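Local coordinates for autolysin E (Staphylococcus aureus, PDB 4PI8), which probably hydrolyses glycosidic bonds in the NAG-NAM chains of cell-wall peptidoglycan, and here holds a NAG-NAM disaccharide in its glycan pocket, at residues A14-Q19 against I41-M45; V96-Y100 against M208-Y212; E170-Q176 against Q191-A195. The protein carries 1 engineered substitution. One frame throughout, in Å; residues are numbered along the deposited sequence.

Contact 1: A14-Q19 against I41-M45; sequences AVSMQQ and IAKAM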
# COMPACT_ATOMS: atom_id res chain seq x y z
N ALA A 14 19.57 -11.11 -2.01
CA ALA A 14 18.47 -10.27 -1.52
C ALA A 14 17.99 -10.64 -0.12
O ALA A 14 17.75 -9.80 0.73
CB ALA A 14 17.32 -10.32 -2.51
N VAL A 15 17.90 -11.94 0.16
CA VAL A 15 17.52 -12.39 1.47
C VAL A 15 18.48 -11.87 2.54
O VAL A 15 18.08 -11.36 3.58
CB VAL A 15 17.43 -13.93 1.56
CG1 VAL A 15 17.30 -14.37 3.01
CG2 VAL A 15 16.32 -14.45 0.69
N SER A 16 19.79 -11.98 2.27
CA SER A 16 20.78 -11.51 3.24
C SER A 16 20.61 -10.02 3.54
O SER A 16 20.76 -9.55 4.64
CB SER A 16 22.19 -11.76 2.73
OG SER A 16 22.47 -13.14 2.68
N MET A 17 20.32 -9.26 2.48
CA MET A 17 20.10 -7.81 2.63
C MET A 17 18.84 -7.53 3.49
O MET A 17 18.89 -6.72 4.33
CB MET A 17 20.02 -7.18 1.24
CG MET A 17 21.35 -7.21 0.51
SD MET A 17 21.33 -6.85 -1.24
CE MET A 17 21.17 -5.11 -1.21
N GLN A 18 17.74 -8.27 3.21
CA GLN A 18 16.48 -8.09 3.97
C GLN A 18 16.65 -8.44 5.45
O GLN A 18 15.98 -7.90 6.29
CB GLN A 18 15.39 -8.96 3.40
CG GLN A 18 14.92 -8.62 2.00
CD GLN A 18 14.26 -7.27 1.81
OE1 GLN A 18 13.92 -6.59 2.78
NE2 GLN A 18 14.03 -6.94 0.56
N GLN A 19 17.60 -9.35 5.71
CA GLN A 19 17.93 -9.78 7.07
C GLN A 19 19.02 -8.92 7.70
O GLN A 19 19.49 -9.18 8.84
CB GLN A 19 18.40 -11.24 7.02
CG GLN A 19 17.34 -12.21 6.59
CD GLN A 19 17.86 -13.62 6.30
OE1 GLN A 19 19.07 -13.83 6.10
NE2 GLN A 19 16.96 -14.58 6.26
N ILE A 41 11.24 -14.09 7.34
CA ILE A 41 11.53 -13.08 6.28
C ILE A 41 11.79 -13.78 4.98
O ILE A 41 11.21 -13.46 3.92
CB ILE A 41 12.72 -12.23 6.66
CG1 ILE A 41 12.42 -11.35 7.82
CG2 ILE A 41 13.17 -11.40 5.44
CD1 ILE A 41 13.66 -10.79 8.52
N ALA A 42 12.69 -14.78 4.98
CA ALA A 42 13.01 -15.50 3.78
C ALA A 42 11.79 -16.17 3.13
O ALA A 42 11.65 -16.17 1.92
CB ALA A 42 14.12 -16.53 4.03
N LYS A 43 10.95 -16.81 3.96
CA LYS A 43 9.78 -17.49 3.45
C LYS A 43 8.81 -16.49 2.75
O LYS A 43 8.28 -16.74 1.67
CB LYS A 43 9.06 -18.22 4.61
CG LYS A 43 7.80 -18.94 4.15
CD LYS A 43 7.02 -19.62 5.27
CE LYS A 43 5.60 -19.86 4.78
NZ LYS A 43 4.82 -20.72 5.71
N ALA A 44 8.64 -15.37 3.43
CA ALA A 44 7.68 -14.32 3.01
C ALA A 44 8.04 -13.71 1.66
O ALA A 44 7.17 -13.43 0.84
CB ALA A 44 7.56 -13.22 4.04
N MET A 45 9.35 -13.59 1.38
CA MET A 45 9.81 -13.00 0.14
C MET A 45 9.98 -14.01 -0.98
O MET A 45 10.24 -13.66 -2.14
CB MET A 45 11.06 -12.09 0.37
CG MET A 45 12.22 -12.87 0.85
SD MET A 45 13.63 -11.83 1.29
CE MET A 45 14.20 -11.42 -0.33

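Contact 2: V96-Y100 against M208-Y212; sequences VNVIY and MDKSY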
# COMPACT_ATOMS: atom_id res chain seq x y z
N VAL A 96 -3.61 5.08 -11.39
CA VAL A 96 -3.41 4.14 -10.27
C VAL A 96 -4.66 3.26 -10.21
O VAL A 96 -5.79 3.78 -10.09
CB VAL A 96 -3.28 4.87 -8.97
CG1 VAL A 96 -3.14 3.91 -7.81
CG2 VAL A 96 -2.04 5.77 -8.94
N ASN A 97 -4.47 1.96 -10.28
CA ASN A 97 -5.58 0.95 -10.23
C ASN A 97 -6.50 1.21 -9.04
O ASN A 97 -6.00 1.18 -7.91
CB ASN A 97 -4.94 -0.42 -10.23
CG ASN A 97 -5.91 -1.56 -10.17
OD1 ASN A 97 -6.84 -1.57 -9.35
ND2 ASN A 97 -5.63 -2.62 -10.88
N VAL A 98 -7.77 1.48 -9.27
CA VAL A 98 -8.62 1.92 -8.16
C VAL A 98 -8.96 0.76 -7.23
O VAL A 98 -9.22 1.00 -6.02
CB VAL A 98 -9.93 2.62 -8.65
CG1 VAL A 98 -10.93 1.62 -9.25
CG2 VAL A 98 -10.54 3.47 -7.58
N ILE A 99 -8.98 -0.46 -7.74
CA ILE A 99 -9.22 -1.60 -6.85
C ILE A 99 -8.04 -1.77 -5.87
O ILE A 99 -8.23 -2.05 -4.68
CB ILE A 99 -9.60 -2.85 -7.59
CG1 ILE A 99 -11.02 -2.73 -8.18
CG2 ILE A 99 -9.48 -4.07 -6.71
CD1 ILE A 99 -11.42 -3.84 -9.12
N TYR A 100 -6.82 -1.63 -6.38
CA TYR A 100 -5.65 -1.61 -5.54
C TYR A 100 -5.77 -0.49 -4.54
O TYR A 100 -5.55 -0.70 -3.34
CB TYR A 100 -4.38 -1.45 -6.41
CG TYR A 100 -3.28 -0.79 -5.63
CD1 TYR A 100 -2.70 -1.40 -4.53
CD2 TYR A 100 -2.91 0.52 -5.91
CE1 TYR A 100 -1.80 -0.74 -3.76
CE2 TYR A 100 -1.97 1.19 -5.16
CZ TYR A 100 -1.48 0.59 -4.04
OH TYR A 100 -0.60 1.30 -3.24
N MET A 208 -7.97 -7.39 -3.20
CA MET A 208 -8.04 -7.13 -4.60
C MET A 208 -8.66 -8.29 -5.35
O MET A 208 -9.48 -8.07 -6.23
CB MET A 208 -6.66 -6.88 -5.21
CG MET A 208 -6.08 -5.54 -4.77
SD MET A 208 -4.40 -5.26 -5.42
CE MET A 208 -4.76 -5.15 -7.10
N ASP A 209 -8.24 -9.50 -5.01
CA ASP A 209 -8.76 -10.65 -5.74
C ASP A 209 -10.28 -10.77 -5.53
O ASP A 209 -11.00 -11.07 -6.50
CB ASP A 209 -8.04 -11.92 -5.29
CG ASP A 209 -7.96 -12.96 -6.40
OD1 ASP A 209 -8.11 -12.67 -7.60
OD2 ASP A 209 -7.64 -14.09 -6.01
N LYS A 210 -10.72 -10.58 -4.30
CA LYS A 210 -12.16 -10.64 -4.03
C LYS A 210 -12.89 -9.60 -4.91
O LYS A 210 -13.94 -9.88 -5.50
CB LYS A 210 -12.41 -10.43 -2.55
CG LYS A 210 -13.74 -10.89 -2.01
CD LYS A 210 -13.76 -10.72 -0.49
CE LYS A 210 -13.37 -11.99 0.20
NZ LYS A 210 -13.63 -11.88 1.66
N SER A 211 -12.37 -8.37 -4.99
CA SER A 211 -13.06 -7.34 -5.75
C SER A 211 -13.01 -7.63 -7.24
O SER A 211 -14.00 -7.38 -7.97
CB SER A 211 -12.42 -6.00 -5.44
OG SER A 211 -12.53 -5.67 -4.11
N TYR A 212 -11.90 -8.17 -7.75
CA TYR A 212 -11.81 -8.55 -9.16
C TYR A 212 -12.91 -9.59 -9.47
O TYR A 212 -13.55 -9.49 -10.52
CB TYR A 212 -10.43 -9.14 -9.56
CG TYR A 212 -9.44 -8.11 -10.03
CD1 TYR A 212 -9.06 -7.06 -9.22
CD2 TYR A 212 -8.91 -8.17 -11.29
CE1 TYR A 212 -8.20 -6.08 -9.73
CE2 TYR A 212 -8.04 -7.19 -11.78
CZ TYR A 212 -7.72 -6.15 -10.95
OH TYR A 212 -6.87 -5.18 -11.46

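Contact 3: E170-Q176 against Q191-A195; sequences EYFENNQ and QHQYA. With AMU (N-acetyl-beta-muramic acid), chain B; NAG (2-acetamido-2-deoxy-beta-D-glucopyranose), chain C.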
# COMPACT_ATOMS: atom_id res chain seq x y z
N GLU A 170 6.25 8.32 -5.98
CA GLU A 170 7.38 7.77 -5.24
C GLU A 170 7.64 6.29 -5.48
O GLU A 170 8.76 5.84 -5.34
CB GLU A 170 7.25 8.00 -3.75
CG GLU A 170 7.04 9.48 -3.46
CD GLU A 170 8.13 10.38 -4.02
OE1 GLU A 170 9.33 9.99 -3.95
OE2 GLU A 170 7.75 11.46 -4.53
N TYR A 171 6.61 5.50 -5.82
CA TYR A 171 6.74 4.08 -6.07
C TYR A 171 6.62 3.77 -7.55
O TYR A 171 7.54 3.16 -8.17
CB TYR A 171 5.77 3.25 -5.18
CG TYR A 171 6.29 3.19 -3.78
CD1 TYR A 171 6.10 4.25 -2.89
CD2 TYR A 171 7.04 2.11 -3.34
CE1 TYR A 171 6.63 4.25 -1.60
CE2 TYR A 171 7.60 2.13 -2.05
CZ TYR A 171 7.38 3.18 -1.21
OH TYR A 171 7.95 3.16 0.04
N PHE A 172 5.49 4.11 -8.18
CA PHE A 172 5.32 3.70 -9.56
C PHE A 172 6.40 4.33 -10.49
O PHE A 172 6.89 3.69 -11.40
CB PHE A 172 3.93 3.98 -10.11
CG PHE A 172 2.80 3.29 -9.39
CD1 PHE A 172 3.01 2.23 -8.53
CD2 PHE A 172 1.51 3.63 -9.71
CE1 PHE A 172 1.95 1.56 -7.98
CE2 PHE A 172 0.47 2.93 -9.18
CZ PHE A 172 0.66 1.89 -8.30
N GLU A 173 6.73 5.57 -10.25
CA GLU A 173 7.77 6.26 -11.04
C GLU A 173 9.16 5.78 -10.68
O GLU A 173 10.12 6.11 -11.41
CB GLU A 173 7.66 7.76 -10.89
CG GLU A 173 6.42 8.36 -11.54
CD GLU A 173 6.36 8.14 -13.00
OE1 GLU A 173 7.33 8.53 -13.73
OE2 GLU A 173 5.42 7.54 -13.49
N ASN A 174 9.28 4.97 -9.64
CA ASN A 174 10.55 4.33 -9.22
C ASN A 174 10.60 2.88 -9.67
O ASN A 174 11.36 2.10 -9.07
CB ASN A 174 10.74 4.46 -7.71
CG ASN A 174 12.15 4.09 -7.24
OD1 ASN A 174 13.11 4.60 -7.86
ND2 ASN A 174 12.28 3.19 -6.27
N ASN A 175 9.76 2.46 -10.62
CA ASN A 175 9.74 1.12 -11.11
C ASN A 175 9.37 0.05 -10.09
O ASN A 175 9.64 -1.15 -10.26
CB ASN A 175 11.10 0.78 -11.79
CG ASN A 175 11.00 -0.40 -12.72
OD1 ASN A 175 10.00 -0.58 -13.45
ND2 ASN A 175 12.08 -1.24 -12.76
N GLN A 176 8.58 0.46 -9.09
CA GLN A 176 7.95 -0.50 -8.14
C GLN A 176 6.46 -0.48 -8.54
O GLN A 176 5.71 0.35 -8.06
CB GLN A 176 8.22 -0.05 -6.72
CG GLN A 176 9.68 -0.16 -6.32
CD GLN A 176 9.98 0.47 -4.97
OE1 GLN A 176 10.26 1.66 -4.87
NE2 GLN A 176 9.87 -0.29 -3.93
N GLN A 191 15.81 -1.34 0.58
CA GLN A 191 15.63 0.08 0.51
C GLN A 191 14.26 0.35 -0.03
O GLN A 191 13.76 -0.34 -0.91
CB GLN A 191 16.61 0.72 -0.57
CG GLN A 191 18.03 0.56 -0.17
CD GLN A 191 18.90 1.44 -1.01
OE1 GLN A 191 19.67 0.97 -1.84
NE2 GLN A 191 18.75 2.71 -0.84
N HIS A 192 13.74 1.51 0.36
CA HIS A 192 12.52 2.07 -0.22
C HIS A 192 11.41 1.03 -0.26
O HIS A 192 10.74 0.88 -1.33
CB HIS A 192 12.77 2.72 -1.59
CG HIS A 192 11.72 3.73 -1.90
ND1 HIS A 192 10.70 3.49 -2.81
CD2 HIS A 192 11.41 4.90 -1.30
CE1 HIS A 192 9.85 4.50 -2.79
NE2 HIS A 192 10.25 5.37 -1.87
N GLN A 193 11.12 0.44 0.86
CA GLN A 193 10.03 -0.59 0.97
C GLN A 193 8.86 -0.00 1.69
O GLN A 193 8.95 0.72 2.67
CB GLN A 193 10.59 -1.82 1.65
CG GLN A 193 11.61 -2.48 0.73
CD GLN A 193 12.33 -3.75 1.17
OE1 GLN A 193 13.02 -4.31 0.33
NE2 GLN A 193 12.23 -4.13 2.40
N TYR A 194 7.66 -0.38 1.20
CA TYR A 194 6.46 0.36 1.64
C TYR A 194 6.09 0.06 3.04
O TYR A 194 5.49 0.92 3.72
CB TYR A 194 5.30 0.05 0.67
CG TYR A 194 4.22 1.16 0.69
CD1 TYR A 194 3.26 1.19 1.72
CD2 TYR A 194 4.19 2.12 -0.25
CE1 TYR A 194 2.38 2.25 1.78
CE2 TYR A 194 3.28 3.19 -0.17
CZ TYR A 194 2.41 3.21 0.85
OH TYR A 194 1.48 4.29 0.87
N ALA A 195 6.34 -1.16 3.52
CA ALA A 195 5.86 -1.57 4.80
C ALA A 195 6.80 -2.55 5.45
O ALA A 195 7.57 -3.21 4.72
CB ALA A 195 4.50 -2.19 4.64
C1 AMU B . 6.97 2.07 6.49
C2 AMU B . 7.29 3.30 5.69
C3 AMU B . 8.70 3.19 5.09
C4 AMU B . 9.70 2.88 6.23
C5 AMU B . 9.19 1.74 7.06
C6 AMU B . 10.13 1.43 8.23
C7 AMU B . 5.87 4.67 4.17
C8 AMU B . 5.00 4.61 2.93
C9 AMU B . 9.08 4.24 2.96
C10 AMU B . 8.73 5.54 2.34
C11 AMU B . 10.45 3.76 2.50
O1 AMU B . 5.70 2.17 7.10
O3 AMU B . 9.07 4.37 4.38
O4 AMU B . 10.94 2.59 5.56
O5 AMU B . 7.91 2.04 7.57
O6 AMU B . 9.77 0.24 8.93
O7 AMU B . 6.01 5.70 4.78
O10 AMU B . 8.18 5.58 1.20
O11 AMU B . 9.04 6.64 2.97
N2 AMU B . 6.33 3.50 4.58
C1 NAG C . 12.06 3.27 6.10
C2 NAG C . 13.23 2.68 5.32
C3 NAG C . 14.52 3.36 5.81
C4 NAG C . 14.33 4.84 5.71
C5 NAG C . 13.08 5.33 6.41
C6 NAG C . 12.85 6.77 6.07
C7 NAG C . 13.12 0.39 4.33
C8 NAG C . 13.33 -1.06 4.58
N2 NAG C . 13.36 1.22 5.36
O3 NAG C . 15.59 2.96 4.96
O4 NAG C . 15.42 5.49 6.35
O5 NAG C . 11.94 4.65 5.87
O6 NAG C . 11.76 7.15 6.92
O7 NAG C . 12.75 0.81 3.23

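Contact 1: A14-Q19 against I41-M45
A helix-helix packing seats Met-45 of helix 38-45 on Ala-14, Val-15 and Gln-18 of helix 11-18. The short axes of residues 14-18 and 41-45 approach to 10.0 Å at an angle of 128°, an oblique crossing somewhat nearer perpendicular than antiparallel. Met-45 fills the gap between them. Its CG stands between the backbone N and the carbonyl carbon, and the extended chi2 then carries SD to the partner helix, where a bend at chi3 (-75°) turns the methyl CE against it. SD lies 3.5 Å from Gln-18 CG, a snug fit, and 3.8 Å from Val-15 CG2. Beyond it, CE comes 3.8 Å from Val-15 N and 4.0 Å from Ala-14 CB, so it meets the Ala-14/Val-15 peptide as well as side chains.

The two branches of Val-15 divide the work: while CG2 takes the thioether, CG1, which chi1 (169°) sets anti to the backbone N, meets Ala-42 CB at 4.0 Å. Here the helices come nearest, with the CA atoms of Val-15 and Ala-42 5.9 Å apart. In the chain, the antiparallel strand pair 26-29 and 32-35 lies between the two helices, and the contact folds the second helix back onto the first.

Ile-41 extends the apolar strip at the other end of the segment, its CG2 lying 3.9 Å from Gln-18 CB. Only the aliphatic part of Gln-18 packs here; its buried amide turns to other partners, NE2 bonding to Gln-193 OE1 and OE1 accepting from Gln-25 NE2. Gln-19, the first residue to leave helical geometry, extends beyond CG so that its amide end reaches the Ala-42 methyl, NE2 donating to Asn-38 O. Trp-184 of helix 179-184 touches both Gln-18 and Met-45, and Met-45 O is hydrogen-bonded to Tyr-180 OH.

Contact 2: V96-Y100 against M208-Y212
Ile-99 packs onto Tyr-212 and Ser-211 through CB, CG2 and CD1. Its CB lies 4.1 Å from Tyr-212 CE1. CG2, placed anti to the backbone N, faces helix 200-215: it lies over Met-208 CA, touches Ser-211 CB at 3.7 Å and meets the edge of the Tyr-212 ring at CE1, 3.8 Å away. CG1 serves as the link to the tip, where CD1 stands 4.0 Å from Tyr-212 CD1, and the two side chains cross at a slant.

The hydroxyl of this ring reaches the start of helix 98-108, where Asn-97 is the N-cap residue. Asn-97 ND2 donates to Tyr-212 OH at 2.9 Å (N-H...O 151°), with the hydroxyl oxygen in the amide plane and ring and amide nearly coplanar (26°). The other end of the same amide caps the helix: OD1 accepts from Tyr-100 N at 3.0 Å, the donor lying above the carbonyl plane, and weakly from Ile-99 N. One amide is therefore gripped at both ends.

Met-208 closes the other side of the contact. Its SD lies at the edge of the Tyr-100 ring, and the bend at chi3 (66°) folds CE to within 3.8 Å of Tyr-100 CB; Tyr-100 OH is hydrogen-bonded to His-104 ND1.

Contact 3: E170-Q176 against Q191-A195
Beside Tyr-171 and Gln-176 the chain leaves helix 156-172 by a Schellman motif, with Gln-176 N bonded to Tyr-171 O, Asn-175 N bonded to Phe-172 O and Asn-175 at positive phi, while the facing loop 191-195 has no regular structure. Tyr-171 is the centre of the contact. His-192 CE1 sits over the middle of one face of its ring, in an offset stack with centroids 4.1 Å apart and planes at 26°. On the opposite face Tyr-194 CD2 lies towards the rim, its ring oblique to that of Tyr-171.

Gln-176 holds the imidazole at its edge. With CG anti to the backbone N (chi1 -157°), His-192 directs ND1 to Gln-176 OE1 at 2.8 Å, in the carbonyl plane and on a lone pair. Asn-174 ND2 is a second donor to OE1, at 2.9 Å, but comes from above that plane. The other end of the amide, Gln-176 NE2, donates to His-192 O at 3.0 Å (167°). Two donors on OE1 and two backbone carbonyls, His-192 O and Gln-181 O, at NE2 fix which way round this amide lies.

The disaccharide lies beyond the Tyr-171 hydroxyl. Tyr-171 OH donates to O10 of the muramic acid carboxylate at 2.7 Å; N2 of that sugar donates to Tyr-194 O at 2.8 Å, and its acetyl methyl C8 lies over the centre of the Tyr-194 ring. Gln-193 N donates to NAG O7 at 2.9 Å.

From these two segments the glycan thus receives one phenol, one backbone N-H and one backbone carbonyl, and Gly-134 N adds a further bond to the muramic acid. Gln-176 acts as a second-shell residue: the flanked ring and the held histidine would limit movement of the hydroxyl that meets the lactyl carboxylate.

Along the chain contact 1 comes first and is complete before the other two begin; residues 170-176 and 191-195 of contact 3 both fall between the two segments of contact 2. Contact 3 is the nearer neighbour of both others, its centre about 17 Å from that of contact 1 and about 19 Å from that of contact 2, whereas those two centres are about 27 Å apart. The Gln-18 to Gln-193 bond joins contact 1 to the sugar-binding loop, and Val-96 CG2 packs on Phe-172 CE2 at 3.8 Å to join contact 2 to helix 156-172. Through these two bridges the glycan-binding contact is tied both to helix 11-18 and to the start of helix 98-108.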